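Local structure of putative nitrate transport protein (Thermoplasma volcanium, 3MST) at residues A[70-82]-A[211-223]. The protein is a putative nitrate transport protein that may bind a small solute for uptake, although its substrate remains unestablished. Sequence-based numbering, arbitrary orientation.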
loop_
_atom_site.group_PDB
_atom_site.type_symbol
_atom_site.label_atom_id
_atom_site.label_comp_id
_atom_site.label_asym_id
_atom_site.label_seq_id
_atom_site.Cartn_x
_atom_site.Cartn_y
_atom_site.Cartn_z
ATOM N N LEU A 70 -12.925 10.117 -5.344
ATOM C CA LEU A 70 -13.865 9.366 -4.535
ATOM C C LEU A 70 -13.638 9.717 -3.060
ATOM O O LEU A 70 -12.733 10.494 -2.742
ATOM C CB LEU A 70 -13.748 7.858 -4.825
ATOM C CG LEU A 70 -14.138 7.401 -6.238
ATOM C CD1 LEU A 70 -13.698 5.951 -6.457
ATOM C CD2 LEU A 70 -15.649 7.574 -6.447
ATOM N N LYS A 71 -14.468 9.191 -2.173
ATOM C CA LYS A 71 -14.426 9.463 -0.725
ATOM C C LYS A 71 -13.867 8.264 0.011
ATOM O O LYS A 71 -14.291 7.118 -0.209
ATOM C CB LYS A 71 -15.831 9.749 -0.218
ATOM C CG LYS A 71 -16.451 10.921 -0.945
ATOM C CD LYS A 71 -17.831 11.306 -0.404
ATOM C CE LYS A 71 -18.521 12.315 -1.340
ATOM N NZ LYS A 71 -19.891 12.655 -0.824
ATOM N N ILE A 72 -12.876 8.523 0.847
ATOM C CA ILE A 72 -12.251 7.462 1.639
ATOM C C ILE A 72 -13.172 6.928 2.707
ATOM O O ILE A 72 -13.702 7.724 3.515
ATOM C CB ILE A 72 -10.921 7.952 2.247
ATOM C CG1 ILE A 72 -9.905 8.304 1.174
ATOM C CG2 ILE A 72 -10.342 6.934 3.251
ATOM C CD1 ILE A 72 -8.707 9.079 1.717
ATOM N N PHE A 73 -13.408 5.618 2.750
ATOM C CA PHE A 73 -14.249 5.011 3.786
ATOM C C PHE A 73 -13.564 4.001 4.680
ATOM O O PHE A 73 -14.163 3.536 5.629
ATOM C CB PHE A 73 -15.528 4.405 3.172
ATOM C CG PHE A 73 -15.282 3.243 2.250
ATOM C CD1 PHE A 73 -15.211 1.967 2.742
ATOM C CD2 PHE A 73 -15.268 3.409 0.886
ATOM C CE1 PHE A 73 -15.017 0.869 1.922
ATOM C CE2 PHE A 73 -15.064 2.290 0.045
ATOM C CZ PHE A 73 -14.973 1.030 0.567
ATOM N N ALA A 74 -12.328 3.585 4.332
ATOM C CA ALA A 74 -11.581 2.670 5.157
ATOM C C ALA A 74 -10.116 2.829 4.781
ATOM O O ALA A 74 -9.763 3.363 3.723
ATOM C CB ALA A 74 -12.050 1.229 4.917
ATOM N N GLY A 75 -9.281 2.448 5.736
ATOM C CA GLY A 75 -7.827 2.482 5.557
ATOM C C GLY A 75 -7.245 1.105 5.802
ATOM O O GLY A 75 -7.868 0.252 6.444
ATOM N N VAL A 76 -6.031 0.904 5.281
ATOM C CA VAL A 76 -5.310 -0.353 5.533
ATOM C C VAL A 76 -3.884 -0.003 5.973
ATOM O O VAL A 76 -3.208 0.753 5.217
ATOM C CB VAL A 76 -5.291 -1.357 4.350
ATOM C CG1 VAL A 76 -4.847 -2.758 4.868
ATOM C CG2 VAL A 76 -6.674 -1.420 3.670
ATOM N N ARG A 77 -3.445 -0.538 7.119
ATOM C CA ARG A 77 -2.036 -0.523 7.479
ATOM C C ARG A 77 -1.389 -1.776 6.870
ATOM O O ARG A 77 -1.907 -2.904 7.048
ATOM C CB ARG A 77 -1.866 -0.528 8.999
ATOM C CG ARG A 77 -2.218 0.782 9.687
ATOM C CD ARG A 77 -2.012 0.649 11.159
ATOM N NE ARG A 77 -2.115 1.912 11.889
ATOM C CZ ARG A 77 -3.229 2.415 12.374
ATOM N NH1 ARG A 77 -4.396 1.828 12.162
ATOM N NH2 ARG A 77 -3.165 3.550 13.073
ATOM N N ILE A 78 -0.269 -1.605 6.180
ATOM C CA ILE A 78 0.462 -2.716 5.571
ATOM C C ILE A 78 1.951 -2.418 5.701
ATOM O O ILE A 78 2.382 -1.337 5.354
ATOM C CB ILE A 78 0.091 -2.867 4.080
ATOM C CG1 ILE A 78 -1.413 -2.778 3.837
ATOM C CG2 ILE A 78 0.639 -4.213 3.547
ATOM C CD1 ILE A 78 -1.803 -2.767 2.367
ATOM N N ASP A 79 2.739 -3.358 6.227
ATOM C CA ASP A 79 4.165 -3.109 6.414
ATOM C C ASP A 79 4.894 -3.590 5.174
ATOM O O ASP A 79 5.177 -4.774 5.030
ATOM C CB ASP A 79 4.652 -3.813 7.662
ATOM C CG ASP A 79 6.020 -3.333 8.125
ATOM O OD1 ASP A 79 6.513 -2.324 7.600
ATOM O OD2 ASP A 79 6.560 -3.982 9.039
HETATM N N MSE A 80 5.122 -2.669 4.246
HETATM C CA MSE A 80 5.581 -2.973 2.878
HETATM C C MSE A 80 7.020 -2.557 2.603
HETATM O O MSE A 80 7.581 -2.970 1.587
HETATM C CB MSE A 80 4.702 -2.216 1.877
HETATM C CG MSE A 80 3.262 -2.556 1.950
HETATM SE SE MSE A 80 2.131 -1.524 0.813
HETATM C CE MSE A 80 1.994 0.083 1.830
ATOM N N TYR A 81 7.591 -1.714 3.470
ATOM C CA TYR A 81 8.887 -1.065 3.194
ATOM C C TYR A 81 9.911 -1.316 4.297
ATOM O O TYR A 81 9.559 -1.493 5.483
ATOM C CB TYR A 81 8.681 0.463 3.061
ATOM C CG TYR A 81 7.778 0.821 1.902
ATOM C CD1 TYR A 81 8.202 0.671 0.593
ATOM C CD2 TYR A 81 6.470 1.218 2.097
ATOM C CE1 TYR A 81 7.371 0.919 -0.475
ATOM C CE2 TYR A 81 5.643 1.481 1.024
ATOM C CZ TYR A 81 6.076 1.327 -0.237
ATOM O OH TYR A 81 5.204 1.564 -1.273
ATOM N N SER A 82 11.192 -1.282 3.887
ATOM C CA SER A 82 12.309 -1.471 4.761
ATOM C C SER A 82 13.276 -0.296 4.623
ATOM O O SER A 82 13.437 0.255 3.528
ATOM C CB SER A 82 13.092 -2.714 4.375
ATOM O OG SER A 82 12.488 -3.883 4.938
ATOM N N ILE A 211 5.385 -10.514 6.316
ATOM C CA ILE A 211 5.744 -9.216 6.888
ATOM C C ILE A 211 4.578 -8.238 6.798
ATOM O O ILE A 211 4.442 -7.354 7.618
ATOM C CB ILE A 211 7.010 -8.620 6.219
ATOM C CG1 ILE A 211 8.201 -9.606 6.287
ATOM C CG2 ILE A 211 7.364 -7.256 6.846
ATOM C CD1 ILE A 211 9.396 -9.213 5.412
ATOM N N TYR A 212 3.761 -8.336 5.763
ATOM C CA TYR A 212 2.757 -7.290 5.504
ATOM C C TYR A 212 1.853 -6.984 6.661
ATOM O O TYR A 212 1.615 -5.824 6.990
ATOM C CB TYR A 212 1.926 -7.670 4.286
ATOM C CG TYR A 212 2.667 -7.697 2.959
ATOM C CD1 TYR A 212 3.367 -6.591 2.489
ATOM C CD2 TYR A 212 2.656 -8.853 2.191
ATOM C CE1 TYR A 212 4.032 -6.614 1.251
ATOM C CE2 TYR A 212 3.309 -8.889 0.973
ATOM C CZ TYR A 212 3.984 -7.769 0.479
ATOM O OH TYR A 212 4.632 -7.841 -0.725
ATOM N N GLY A 213 1.281 -8.020 7.281
ATOM C CA GLY A 213 0.423 -7.780 8.416
ATOM C C GLY A 213 -0.739 -6.832 8.172
ATOM O O GLY A 213 -1.014 -5.970 8.999
ATOM N N HIS A 214 -1.406 -6.985 7.030
ATOM C CA HIS A 214 -2.537 -6.124 6.681
ATOM C C HIS A 214 -3.518 -5.970 7.826
ATOM O O HIS A 214 -3.927 -6.969 8.438
ATOM C CB HIS A 214 -3.350 -6.687 5.499
ATOM C CG HIS A 214 -2.631 -6.757 4.181
ATOM N ND1 HIS A 214 -1.639 -7.691 3.917
ATOM C CD2 HIS A 214 -2.836 -6.073 3.034
ATOM C CE1 HIS A 214 -1.253 -7.539 2.663
ATOM N NE2 HIS A 214 -1.956 -6.558 2.109
ATOM N N GLU A 215 -3.938 -4.753 8.106
ATOM C CA GLU A 215 -4.972 -4.486 9.097
ATOM C C GLU A 215 -5.857 -3.326 8.649
ATOM O O GLU A 215 -5.369 -2.224 8.367
ATOM C CB GLU A 215 -4.327 -4.162 10.423
ATOM C CG GLU A 215 -5.295 -3.985 11.555
ATOM C CD GLU A 215 -4.616 -3.418 12.775
ATOM O OE1 GLU A 215 -4.431 -2.164 12.846
ATOM O OE2 GLU A 215 -4.254 -4.242 13.661
ATOM N N VAL A 216 -7.160 -3.578 8.618
ATOM C CA VAL A 216 -8.145 -2.579 8.227
ATOM C C VAL A 216 -8.507 -1.672 9.399
ATOM O O VAL A 216 -8.591 -2.158 10.526
ATOM C CB VAL A 216 -9.430 -3.295 7.725
ATOM C CG1 VAL A 216 -10.548 -2.268 7.364
ATOM C CG2 VAL A 216 -9.088 -4.157 6.539
ATOM N N THR A 217 -8.665 -0.389 9.144
ATOM C CA THR A 217 -9.260 0.519 10.099
ATOM C C THR A 217 -10.377 1.310 9.455
ATOM O O THR A 217 -10.293 1.758 8.323
ATOM C CB THR A 217 -8.216 1.454 10.737
ATOM O OG1 THR A 217 -8.873 2.351 11.643
ATOM C CG2 THR A 217 -7.427 2.246 9.684
ATOM N N LYS A 218 -11.444 1.529 10.216
ATOM C CA LYS A 218 -12.523 2.426 9.850
ATOM C C LYS A 218 -12.599 3.644 10.779
ATOM O O LYS A 218 -13.589 4.396 10.748
ATOM C CB LYS A 218 -13.905 1.680 9.888
ATOM C CG LYS A 218 -14.074 0.608 8.888
ATOM C CD LYS A 218 -15.494 0.009 9.003
ATOM C CE LYS A 218 -15.739 -0.756 10.294
ATOM N NZ LYS A 218 -17.153 -1.266 10.333
ATOM N N LYS A 219 -11.596 3.810 11.635
ATOM C CA LYS A 219 -11.619 4.881 12.646
ATOM C C LYS A 219 -11.353 6.224 11.959
ATOM O O LYS A 219 -10.250 6.449 11.438
ATOM C CB LYS A 219 -10.549 4.636 13.728
ATOM C CG LYS A 219 -10.726 3.370 14.581
ATOM C CD LYS A 219 -9.729 3.320 15.748
ATOM C CE LYS A 219 -9.614 1.922 16.384
ATOM N NZ LYS A 219 -8.465 1.814 17.350
ATOM N N ARG A 220 -12.335 7.119 12.016
ATOM C CA ARG A 220 -12.277 8.392 11.320
ATOM C C ARG A 220 -10.986 9.141 11.644
ATOM O O ARG A 220 -10.344 9.654 10.721
ATOM C CB ARG A 220 -13.465 9.288 11.636
ATOM C CG ARG A 220 -13.492 10.542 10.776
ATOM C CD ARG A 220 -14.664 11.507 11.095
ATOM N NE ARG A 220 -14.547 12.599 10.186
ATOM C CZ ARG A 220 -14.868 12.564 8.903
ATOM N NH1 ARG A 220 -15.638 11.600 8.403
ATOM N NH2 ARG A 220 -14.466 13.544 8.132
ATOM N N ALA A 221 -10.598 9.209 12.917
ATOM C CA ALA A 221 -9.434 9.999 13.252
ATOM C C ALA A 221 -8.171 9.453 12.613
ATOM O O ALA A 221 -7.270 10.237 12.315
ATOM C CB ALA A 221 -9.261 10.062 14.766
ATOM N N GLU A 222 -8.104 8.136 12.412
ATOM C CA GLU A 222 -6.911 7.540 11.758
ATOM C C GLU A 222 -6.873 7.868 10.276
ATOM O O GLU A 222 -5.804 8.135 9.718
ATOM C CB GLU A 222 -6.874 6.028 11.991
ATOM C CG GLU A 222 -6.670 5.718 13.460
ATOM C CD GLU A 222 -6.315 4.278 13.732
ATOM O OE1 GLU A 222 -6.725 3.406 12.942
ATOM O OE2 GLU A 222 -5.638 3.978 14.756
ATOM N N LEU A 223 -8.034 7.837 9.636
ATOM C CA LEU A 223 -8.148 8.235 8.240
ATOM C C LEU A 223 -7.821 9.711 8.017
ATOM O O LEU A 223 -7.071 10.075 7.109
ATOM C CB LEU A 223 -9.512 7.887 7.659
ATOM C CG LEU A 223 -9.933 6.410 7.825
ATOM C CD1 LEU A 223 -11.338 6.160 7.294
ATOM C CD2 LEU A 223 -8.905 5.455 7.279
HETATM O O HOH W 1 -5.185 -0.565 10.790
#
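Gly75 and Thr217, and two places along Arg77 and Glu215, form the hydrogen-bonded pairs of a short antiparallel ladder, a worked example of how an edge strand is fixed by backbone and side chains together. Each pair exchanges two N-H···O bonds; Arg77 N to Glu215 O is 2.8 Å. Beyond the ladder, Asp79 N also donates a hydrogen bond to Tyr212 O, continuing the pairing past the strand ends.

Charge is concentrated on the face bearing Arg77 and Thr217. The extended arginine presents its guanidinium end-on to Glu222, NH1 reaching OE1 at 2.9 Å and NH2 reaching OE2 at 3.0 Å. The two planes are steeply inclined (66°), and both oxygens are met from above the carboxylate plane. Thr217 OG1 reaches Glu222 OE1 from the other face at 2.7 Å and accepts from Lys219 N, an ST turn leading into helix 220-230. A water accepts from Arg77 NH1 and donates to Glu215 O and OE1. Asp156 OD1 forms a second salt bridge, to Arg77 NE. A glutamine in place of Glu222 would probably weaken the grip on the guanidinium, leaving Arg77 without this charge partner.

Apolar contacts complete the interface. The chi1 of Ile78 (-45°) sets CG2 opposite the backbone N and thereby over the His214 ring centre, in a CH-pi contact 3.9 Å from the centroid, while CD1 touches CD2 of that ring. At the other end Leu223 CD2 comes within 3.4 Å of Gly75 N; a CB on Gly75 would run into this methyl, so packing there favours glycine.

His214 NE2 bonds to Pro29 O. Strand 71-77 lies between strands 160-164 and 215-217, the latter forming one edge of the mixed sheet; helix 169-184 packs on Val216 and His214, and helix 220-230 begins on the Arg77 face.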